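Local coordinates for putative oxidoreductase (Gluconobacter oxydans, PDB 3WJ7), which belongs to the short-chain dehydrogenase/reductase family and probably catalyses NAD(P)-dependent oxidation-reduction, such as reduction of carbonyl compounds, at residues M98-A101 with N102-T106; S157-R160 with A161-V165; V267-K270 with Q271-Y275. One frame throughout, in Å; residues are numbered along the deposited sequence.

In the fold
Contacts 1 and 2 are partly buried turns of two helices, 95-115 and 153-172, that pack on each other beside the main sheet; their centres lie about 9 Å apart, and Met99 leans on Ser157 and Arg160, and Val103 on Arg160. Contact 3 is a surface turn where strand 267-269 runs out into a short 3-10 segment, its centre about 31 Å from that of contact 2. The helical pair relies on backbone bonds four residues apart, with apolar or methylene contacts between side chains. In contact 3 the backbone bond spans three residues, and an indole spread over a lysine supplies most of the packing. Contacts 1 and 3 each touch the third subunit.

Contact 1: residues M98-A101 with N102-T106; sequences MMKA and NVEGT
Met99 O receives two amide groups of the next turn: Val103 N bonds to it at 2.9 Å with an N-H...O angle of 160°, and Asn102 N adds a weak, strongly bent bond at 3.3 Å. The same Asn102 N bonds better to Met98 O, at 2.8 Å and nearly along the C=O axis, and one turn on Gly105 N reaches Ala101 O at an equal 2.8 Å. Asn102 suits this exposed side of the helix: its CG stands anti to the carbonyl carbon (chi1 -70°), which brings ND2 back over the preceding turn, 2.9 Å from Met98 O. On another side the long chain of Lys100 runs extended past the carboxylate of Glu104. There OE2 lies alongside the lysine methylenes, while NZ stays 4.5 Å from OE2, opposite charges near each other but not a salt bridge. Lys100 NZ also lies close to the Lys100 NZ of both other subunits, so Glu104 is likely to ease the crowding of positive charge. Unbranched Met99 and beta-branched Val103 give the helix an apolar strip, CG of the first meeting CG2 of the second at 4.3 Å. That strip faces helix 153-172, and Thr106, hydrogen-bonded through OG1 to His83, ties the helix to strand 78-83 within the beta-alpha-beta unit completed by strand 120-124.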
ATOM      1  N   MET A  98       0.526   5.234   6.450  1.00 40.62           N
ATOM      2  CA  MET A  98       1.247   5.855   7.564  1.00 45.77           C
ATOM      3  C   MET A  98       2.219   6.898   7.063  1.00 44.06           C
ATOM      4  O   MET A  98       2.320   7.971   7.634  1.00 42.75           O
ATOM      5  CB  MET A  98       1.944   4.842   8.469  1.00 50.58           C
ATOM      6  CG  MET A  98       0.973   4.016   9.285  1.00 63.68           C
ATOM      7  SD  MET A  98      -0.187   4.838  10.428  1.00 80.66           S
ATOM      8  CE  MET A  98      -1.392   5.717   9.412  1.00 63.33           C
ATOM      9  N   MET A  99       2.883   6.599   5.954  1.00 42.89           N
ATOM     10  CA  MET A  99       3.763   7.563   5.324  1.00 40.29           C
ATOM     11  C   MET A  99       3.010   8.856   4.904  1.00 40.11           C
ATOM     12  O   MET A  99       3.494   9.936   5.126  1.00 40.45           O
ATOM     13  CB  MET A  99       4.446   6.920   4.129  1.00 39.49           C
ATOM     14  CG  MET A  99       5.152   7.948   3.260  1.00 43.66           C
ATOM     15  SD  MET A  99       5.869   7.279   1.776  1.00 43.42           S
ATOM     16  CE  MET A  99       4.351   7.133   0.806  1.00 44.46           C
ATOM     17  N   LYS A 100       1.816   8.765   4.354  1.00 36.09           N
ATOM     18  CA  LYS A 100       1.081   9.987   4.087  1.00 40.97           C
ATOM     19  C   LYS A 100       0.774  10.755   5.375  1.00 40.79           C
ATOM     20  O   LYS A 100       0.997  11.939   5.464  1.00 45.61           O
ATOM     21  CB  LYS A 100      -0.207   9.694   3.336  1.00 46.12           C
ATOM     22  CG  LYS A 100      -0.941  10.904   2.819  1.00 55.35           C
ATOM     23  CD  LYS A 100      -2.280  10.444   2.235  1.00 72.94           C
ATOM     24  CE  LYS A 100      -3.204  11.605   1.847  1.00 80.22           C
ATOM     25  NZ  LYS A 100      -4.375  11.160   1.027  1.00 85.55           N
ATOM     26  N   ALA A 101       0.296  10.070   6.388  1.00 37.11           N
ATOM     27  CA  ALA A 101      -0.089  10.726   7.614  1.00 38.57           C
ATOM     28  C   ALA A 101       1.164  11.359   8.270  1.00 41.51           C
ATOM     29  O   ALA A 101       1.074  12.429   8.852  1.00 41.40           O
ATOM     30  CB  ALA A 101      -0.794   9.751   8.572  1.00 32.93           C
ATOM     31  N   ASN A 102       2.329  10.728   8.139  1.00 39.30           N
ATOM     32  CA  ASN A 102       3.489  11.263   8.787  1.00 39.57           C
ATOM     33  C   ASN A 102       4.051  12.445   7.993  1.00 38.64           C
ATOM     34  O   ASN A 102       4.490  13.460   8.561  1.00 36.92           O
ATOM     35  CB  ASN A 102       4.514  10.160   9.124  1.00 42.86           C
ATOM     36  CG  ASN A 102       4.025   9.201  10.275  1.00 52.12           C
ATOM     37  OD1 ASN A 102       3.699   9.621  11.411  1.00 53.69           O
ATOM     38  ND2 ASN A 102       4.001   7.904   9.982  1.00 51.24           N
ATOM     39  N   VAL A 103       3.967  12.361   6.674  1.00 35.68           N
ATOM     40  CA  VAL A 103       4.424  13.476   5.870  1.00 34.41           C
ATOM     41  C   VAL A 103       3.515  14.691   6.078  1.00 37.78           C
ATOM     42  O   VAL A 103       4.009  15.784   6.383  1.00 42.04           O
ATOM     43  CB  VAL A 103       4.631  13.088   4.398  1.00 31.81           C
ATOM     44  CG1 VAL A 103       5.000  14.304   3.572  1.00 30.35           C
ATOM     45  CG2 VAL A 103       5.752  12.075   4.332  1.00 30.42           C
ATOM     46  N   GLU A 104       2.204  14.488   5.995  1.00 37.81           N
ATOM     47  CA  GLU A 104       1.260  15.553   6.225  1.00 41.12           C
ATOM     48  C   GLU A 104       1.283  16.060   7.642  1.00 40.97           C
ATOM     49  O   GLU A 104       1.089  17.271   7.851  1.00 45.71           O
ATOM     50  CB  GLU A 104      -0.189  15.156   5.846  1.00 48.16           C
ATOM     51  CG  GLU A 104      -0.257  14.252   4.614  1.00 65.32           C
ATOM     52  CD  GLU A 104      -1.119  14.770   3.473  1.00 77.64           C
ATOM     53  OE1 GLU A 104      -1.729  15.865   3.621  1.00 87.74           O
ATOM     54  OE2 GLU A 104      -1.165  14.069   2.417  1.00 73.44           O
ATOM     55  N   GLY A 105       1.486  15.162   8.612  1.00 36.40           N
ATOM     56  CA  GLY A 105       1.516  15.538  10.032  1.00 34.66           C
ATOM     57  C   GLY A 105       2.616  16.553  10.336  1.00 37.63           C
ATOM     58  O   GLY A 105       2.400  17.569  11.020  1.00 39.25           O
ATOM     59  N   THR A 106       3.790  16.272   9.794  1.00 34.68           N
ATOM     60  CA  THR A 106       4.944  17.136   9.883  1.00 35.56           C
ATOM     61  C   THR A 106       4.694  18.496   9.216  1.00 36.18           C
ATOM     62  O   THR A 106       5.115  19.529   9.729  1.00 37.01           O
ATOM     63  CB  THR A 106       6.130  16.397   9.241  1.00 33.51           C
ATOM     64  OG1 THR A 106       6.485  15.311  10.096  1.00 36.80           O
ATOM     65  CG2 THR A 106       7.317  17.274   9.001  1.00 30.64           C
TER

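Contact 2: residues S157-R160 with A161-V165; sequences SKYR and AEQEV
The phenol ring of Tyr159 overlaps the Gln163 side chain one turn on, with CG of Gln163 over one ring face, 3.9 Å from the ring centroid and 20° off its normal. This is a CH-pi contact toward the hydroxyl end, since CZ is the nearest ring atom. Gln163 makes it by bending: a chi1 of -70° turns CG away from its own carbonyl carbon, and the bend at chi2 brings the amide back beside the ring, the two planes 18° apart. A leucine in place of Tyr159 would probably leave the glutamine without its flat support and free to swing. In the backbone, Gln163 N bonds to Tyr159 O at 2.9 Å, and Glu162 N to Lys158 O at 2.9 Å. Lys158 stands where the Tyr-X-X-X-Lys signature of the family would place its lysine, and a mercury ion lies about 5 Å from its side chain. Arg160 extends from the helix to salt bridges with Glu147 and with Asp94 of a second subunit, its length suiting an interface. Small Ala161 lets the helix settle against Tyr123 of strand 120-124, while Glu162, hydrogen-bonded to Ser125, touches strand 176-185, and Arg160 packs on helix 95-115.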
ATOM      1  N   SER A 157       9.451   7.512   3.486  1.00 30.21           N
ATOM      2  CA  SER A 157       8.763   8.370   4.411  1.00 29.71           C
ATOM      3  C   SER A 157       9.729   9.401   5.077  1.00 33.06           C
ATOM      4  O   SER A 157       9.412  10.605   5.239  1.00 31.18           O
ATOM      5  CB  SER A 157       8.159   7.499   5.475  1.00 27.61           C
ATOM      6  OG  SER A 157       7.104   8.193   6.063  1.00 32.06           O
ATOM      7  N   LYS A 158      10.910   8.950   5.494  1.00 33.34           N
ATOM      8  CA  LYS A 158      11.780   9.917   6.158  1.00 33.60           C
ATOM      9  C   LYS A 158      12.258  10.901   5.105  1.00 33.27           C
ATOM     10  O   LYS A 158      12.317  12.089   5.372  1.00 35.52           O
ATOM     11  CB  LYS A 158      12.926   9.265   6.918  1.00 34.05           C
ATOM     12  CG  LYS A 158      12.498   8.462   8.126  1.00 36.57           C
ATOM     13  CD  LYS A 158      11.900   9.365   9.195  1.00 44.32           C
ATOM     14  CE  LYS A 158      11.359   8.540  10.365  1.00 53.12           C
ATOM     15  NZ  LYS A 158      10.641   9.373  11.382  1.00 60.86           N
ATOM     16  N   TYR A 159      12.530  10.410   3.893  1.00 32.09           N
ATOM     17  CA  TYR A 159      13.002  11.256   2.815  1.00 33.87           C
ATOM     18  C   TYR A 159      11.937  12.312   2.465  1.00 36.06           C
ATOM     19  O   TYR A 159      12.239  13.503   2.514  1.00 36.35           O
ATOM     20  CB  TYR A 159      13.403  10.432   1.577  1.00 36.44           C
ATOM     21  CG  TYR A 159      13.711  11.253   0.366  1.00 34.53           C
ATOM     22  CD1 TYR A 159      14.971  11.844   0.213  1.00 37.72           C
ATOM     23  CD2 TYR A 159      12.739  11.479  -0.607  1.00 34.94           C
ATOM     24  CE1 TYR A 159      15.282  12.613  -0.903  1.00 39.86           C
ATOM     25  CE2 TYR A 159      13.011  12.240  -1.735  1.00 37.70           C
ATOM     26  CZ  TYR A 159      14.285  12.803  -1.884  1.00 43.42           C
ATOM     27  OH  TYR A 159      14.576  13.596  -2.973  1.00 44.42           O
ATOM     28  N   ARG A 160      10.702  11.900   2.183  1.00 32.87           N
ATOM     29  CA  ARG A 160       9.687  12.855   1.812  1.00 33.24           C
ATOM     30  C   ARG A 160       9.441  13.906   2.875  1.00 35.40           C
ATOM     31  O   ARG A 160       9.284  15.132   2.564  1.00 34.87           O
ATOM     32  CB  ARG A 160       8.371  12.169   1.453  1.00 36.16           C
ATOM     33  CG  ARG A 160       8.491  11.398   0.163  1.00 41.59           C
ATOM     34  CD  ARG A 160       7.140  11.073  -0.410  1.00 46.87           C
ATOM     35  NE  ARG A 160       7.349  10.601  -1.774  1.00 53.38           N
ATOM     36  CZ  ARG A 160       6.674   9.594  -2.322  1.00 53.51           C
ATOM     37  NH1 ARG A 160       5.754   8.941  -1.620  1.00 53.30           N
ATOM     38  NH2 ARG A 160       6.907   9.245  -3.574  1.00 53.31           N
ATOM     39  N   ALA A 161       9.420  13.458   4.130  1.00 35.11           N
ATOM     40  CA  ALA A 161       9.184  14.389   5.247  1.00 35.20           C
ATOM     41  C   ALA A 161      10.325  15.406   5.331  1.00 35.78           C
ATOM     42  O   ALA A 161      10.085  16.639   5.414  1.00 35.74           O
ATOM     43  CB  ALA A 161       9.021  13.640   6.562  1.00 34.55           C
ATOM     44  N   GLU A 162      11.559  14.918   5.251  1.00 34.64           N
ATOM     45  CA  GLU A 162      12.669  15.857   5.285  1.00 37.82           C
ATOM     46  C   GLU A 162      12.537  16.839   4.107  1.00 36.78           C
ATOM     47  O   GLU A 162      12.770  18.036   4.288  1.00 37.70           O
ATOM     48  CB  GLU A 162      14.056  15.182   5.304  1.00 39.12           C
ATOM     49  CG  GLU A 162      15.166  16.156   4.919  1.00 39.63           C
ATOM     50  CD  GLU A 162      16.571  15.611   5.118  1.00 44.44           C
ATOM     51  OE1 GLU A 162      17.320  15.453   4.124  1.00 46.85           O
ATOM     52  OE2 GLU A 162      16.945  15.332   6.269  1.00 42.99           O
ATOM     53  N   GLN A 163      12.173  16.361   2.919  1.00 34.59           N
ATOM     54  CA  GLN A 163      12.070  17.283   1.766  1.00 36.72           C
ATOM     55  C   GLN A 163      11.020  18.345   2.024  1.00 36.71           C
ATOM     56  O   GLN A 163      11.219  19.492   1.646  1.00 37.44           O
ATOM     57  CB  GLN A 163      11.794  16.580   0.436  1.00 36.92           C
ATOM     58  CG  GLN A 163      12.972  15.764  -0.101  1.00 41.02           C
ATOM     59  CD  GLN A 163      14.241  16.589  -0.293  1.00 45.48           C
ATOM     60  OE1 GLN A 163      15.256  16.332   0.334  1.00 45.96           O
ATOM     61  NE2 GLN A 163      14.177  17.592  -1.162  1.00 49.82           N
ATOM     62  N   GLU A 164       9.929  17.972   2.695  1.00 36.59           N
ATOM     63  CA  GLU A 164       8.926  18.940   3.073  1.00 38.74           C
ATOM     64  C   GLU A 164       9.491  20.057   3.947  1.00 38.18           C
ATOM     65  O   GLU A 164       9.229  21.228   3.722  1.00 37.42           O
ATOM     66  CB  GLU A 164       7.773  18.272   3.803  1.00 43.07           C
ATOM     67  CG  GLU A 164       6.597  17.963   2.920  1.00 56.16           C
ATOM     68  CD  GLU A 164       5.578  19.112   2.817  1.00 74.50           C
ATOM     69  OE1 GLU A 164       5.952  20.310   2.595  1.00 66.67           O
ATOM     70  OE2 GLU A 164       4.363  18.792   2.940  1.00 83.88           O
ATOM     71  N   VAL A 165      10.241  19.685   4.977  1.00 37.63           N
ATOM     72  CA  VAL A 165      10.817  20.673   5.835  1.00 36.40           C
ATOM     73  C   VAL A 165      11.725  21.589   4.995  1.00 38.77           C
ATOM     74  O   VAL A 165      11.612  22.824   5.096  1.00 42.17           O
ATOM     75  CB  VAL A 165      11.536  20.026   7.028  1.00 35.89           C
ATOM     76  CG1 VAL A 165      12.228  21.099   7.850  1.00 36.65           C
ATOM     77  CG2 VAL A 165      10.550  19.258   7.899  1.00 32.22           C
TER

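Contact 3: residues V267-K270 with Q271-Y275; sequences VKLK and QSWLY
Gln271, joined directly to Lys270, is the first residue of the 3-10 segment 271-273. Its side chain leads away from the turn, and NE2 donates to Gly287 O of the third subunit. Ser272 follows, with OG 4.1 Å from Lys270 CB. Trp273 carries most of the contact. Its backbone N bonds to Lys270 O at 3.0 Å with an N-H...O angle of 154°, the donor well above the carbonyl plane, a three-residue closure characteristic of a 3-10 turn. Before this turn, strand 267-269 pairs in parallel with strand 209-211 in a small sheet apart from the main one; in extended members of the family such a sheet belongs to the substrate-binding part of the fold, and the same is likely here. A chi1 of -63° sets the indole of Trp273 beside its own backbone N, folded back against Lys270, just after the strand. Lys270 CB sits almost squarely above its five-membered ring, 4.0 Å from the centroid and 6° off the normal, a CH-pi contact. Lys270 CD continues past NE1, so that the aliphatic part of an exposed lysine serves as packing. At the benzo end, CZ3 meets Leu269 CD2 at 4.0 Å, the two side chains crossing at about a right angle. Leu274 N repeats the three-residue spacing by bonding to Gln271 O at 2.9 Å, and its buried side chain turns to Val211 and to Leu299, and also packs on Phe288 of the third subunit. Tyr275 begins helix 275-288 and rests on Arg296 and Leu299 of helix 296-302.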
ATOM      1  N   VAL A 267      25.851 -18.391  12.220  1.00 59.15           N
ATOM      2  CA  VAL A 267      25.505 -18.305  10.808  1.00 58.60           C
ATOM      3  C   VAL A 267      25.486 -16.873  10.271  1.00 54.51           C
ATOM      4  O   VAL A 267      24.643 -16.055  10.649  1.00 51.71           O
ATOM      5  CB  VAL A 267      24.115 -18.927  10.602  1.00 65.30           C
ATOM      6  CG1 VAL A 267      23.839 -19.209   9.126  1.00 60.37           C
ATOM      7  CG2 VAL A 267      23.996 -20.188  11.441  1.00 67.01           C
ATOM      8  N   LYS A 268      26.413 -16.566   9.381  1.00 52.10           N
ATOM      9  CA  LYS A 268      26.453 -15.238   8.824  1.00 50.85           C
ATOM     10  C   LYS A 268      26.177 -15.277   7.319  1.00 51.22           C
ATOM     11  O   LYS A 268      26.992 -15.764   6.543  1.00 57.63           O
ATOM     12  CB  LYS A 268      27.781 -14.553   9.125  1.00 49.56           C
ATOM     13  CG  LYS A 268      27.859 -13.153   8.525  1.00 59.29           C
ATOM     14  CD  LYS A 268      29.116 -12.928   7.705  1.00 64.71           C
ATOM     15  CE  LYS A 268      30.230 -12.353   8.563  1.00 70.47           C
ATOM     16  NZ  LYS A 268      31.447 -12.186   7.730  1.00 74.51           N
ATOM     17  N   LEU A 269      25.043 -14.741   6.904  1.00 48.81           N
ATOM     18  CA  LEU A 269      24.687 -14.737   5.494  1.00 50.22           C
ATOM     19  C   LEU A 269      25.200 -13.504   4.738  1.00 49.07           C
ATOM     20  O   LEU A 269      24.795 -12.388   5.056  1.00 50.83           O
ATOM     21  CB  LEU A 269      23.167 -14.829   5.385  1.00 53.80           C
ATOM     22  CG  LEU A 269      22.541 -15.944   6.224  1.00 57.63           C
ATOM     23  CD1 LEU A 269      21.059 -15.938   5.887  1.00 58.47           C
ATOM     24  CD2 LEU A 269      23.180 -17.301   5.935  1.00 53.42           C
ATOM     25  N   LYS A 270      26.072 -13.682   3.740  1.00 46.47           N
ATOM     26  CA  LYS A 270      26.578 -12.521   2.999  1.00 44.09           C
ATOM     27  C   LYS A 270      25.421 -11.965   2.155  1.00 50.09           C
ATOM     28  O   LYS A 270      24.500 -12.690   1.727  1.00 44.87           O
ATOM     29  CB  LYS A 270      27.751 -12.864   2.096  1.00 44.96           C
ATOM     30  CG  LYS A 270      29.027 -13.270   2.798  1.00 52.58           C
ATOM     31  CD  LYS A 270      30.096 -13.693   1.801  1.00 58.33           C
ATOM     32  CE  LYS A 270      31.164 -14.514   2.520  1.00 67.74           C
ATOM     33  NZ  LYS A 270      31.659 -15.678   1.714  1.00 71.77           N
ATOM     34  N   GLN A 271      25.471 -10.668   1.914  1.00 56.28           N
ATOM     35  CA  GLN A 271      24.349 -10.008   1.294  1.00 57.48           C
ATOM     36  C   GLN A 271      24.287 -10.419  -0.164  1.00 54.72           C
ATOM     37  O   GLN A 271      23.205 -10.494  -0.752  1.00 56.14           O
ATOM     38  CB  GLN A 271      24.455  -8.488   1.458  1.00 61.54           C
ATOM     39  CG  GLN A 271      23.102  -7.800   1.598  1.00 58.85           C
ATOM     40  CD  GLN A 271      23.142  -6.636   2.551  1.00 62.70           C
ATOM     41  OE1 GLN A 271      24.187  -6.007   2.735  1.00 69.55           O
ATOM     42  NE2 GLN A 271      22.008  -6.345   3.181  1.00 63.70           N
ATOM     43  N   SER A 272      25.440 -10.736  -0.737  1.00 51.18           N
ATOM     44  CA  SER A 272      25.458 -11.174  -2.119  1.00 51.51           C
ATOM     45  C   SER A 272      24.745 -12.533  -2.308  1.00 55.48           C
ATOM     46  O   SER A 272      24.462 -12.921  -3.433  1.00 54.78           O
ATOM     47  CB  SER A 272      26.878 -11.197  -2.682  1.00 48.05           C
ATOM     48  OG  SER A 272      27.720 -11.993  -1.891  1.00 50.80           O
ATOM     49  N   TRP A 273      24.451 -13.247  -1.213  1.00 52.54           N
ATOM     50  CA  TRP A 273      23.765 -14.516  -1.319  1.00 46.38           C
ATOM     51  C   TRP A 273      22.282 -14.270  -1.438  1.00 49.92           C
ATOM     52  O   TRP A 273      21.511 -15.201  -1.571  1.00 47.55           O
ATOM     53  CB  TRP A 273      24.009 -15.397  -0.102  1.00 45.83           C
ATOM     54  CG  TRP A 273      25.431 -15.816   0.119  1.00 42.74           C
ATOM     55  CD1 TRP A 273      26.494 -15.606  -0.713  1.00 43.38           C
ATOM     56  CD2 TRP A 273      25.933 -16.544   1.238  1.00 40.57           C
ATOM     57  NE1 TRP A 273      27.623 -16.156  -0.181  1.00 45.89           N
ATOM     58  CE2 TRP A 273      27.314 -16.738   1.020  1.00 43.18           C
ATOM     59  CE3 TRP A 273      25.347 -17.055   2.402  1.00 42.49           C
ATOM     60  CZ2 TRP A 273      28.138 -17.401   1.934  1.00 44.67           C
ATOM     61  CZ3 TRP A 273      26.152 -17.714   3.322  1.00 45.85           C
ATOM     62  CH2 TRP A 273      27.543 -17.881   3.081  1.00 46.99           C
ATOM     63  N   LEU A 274      21.857 -13.019  -1.376  1.00 51.42           N
ATOM     64  CA  LEU A 274      20.420 -12.762  -1.506  1.00 54.55           C
ATOM     65  C   LEU A 274      20.063 -12.603  -2.985  1.00 51.13           C
ATOM     66  O   LEU A 274      18.890 -12.623  -3.344  1.00 48.07           O
ATOM     67  CB  LEU A 274      19.989 -11.538  -0.675  1.00 55.06           C
ATOM     68  CG  LEU A 274      20.105 -11.597   0.855  1.00 57.46           C
ATOM     69  CD1 LEU A 274      20.283 -10.197   1.404  1.00 57.15           C
ATOM     70  CD2 LEU A 274      18.925 -12.280   1.548  1.00 57.20           C
ATOM     71  N   TYR A 275      21.091 -12.482  -3.835  1.00 52.12           N
ATOM     72  CA  TYR A 275      20.898 -12.308  -5.285  1.00 53.31           C
ATOM     73  C   TYR A 275      19.896 -13.305  -5.879  1.00 54.41           C
ATOM     74  O   TYR A 275      18.952 -12.891  -6.498  1.00 52.20           O
ATOM     75  CB  TYR A 275      22.240 -12.282  -6.043  1.00 52.89           C
ATOM     76  CG  TYR A 275      22.150 -12.137  -7.575  1.00 56.66           C
ATOM     77  CD1 TYR A 275      22.429 -10.911  -8.220  1.00 54.06           C
ATOM     78  CD2 TYR A 275      21.808 -13.239  -8.373  1.00 55.96           C
ATOM     79  CE1 TYR A 275      22.343 -10.796  -9.610  1.00 57.29           C
ATOM     80  CE2 TYR A 275      21.726 -13.144  -9.750  1.00 58.46           C
ATOM     81  CZ  TYR A 275      22.003 -11.940 -10.374  1.00 58.82           C
ATOM     82  OH  TYR A 275      21.910 -11.912 -11.756  1.00 59.17           O
TER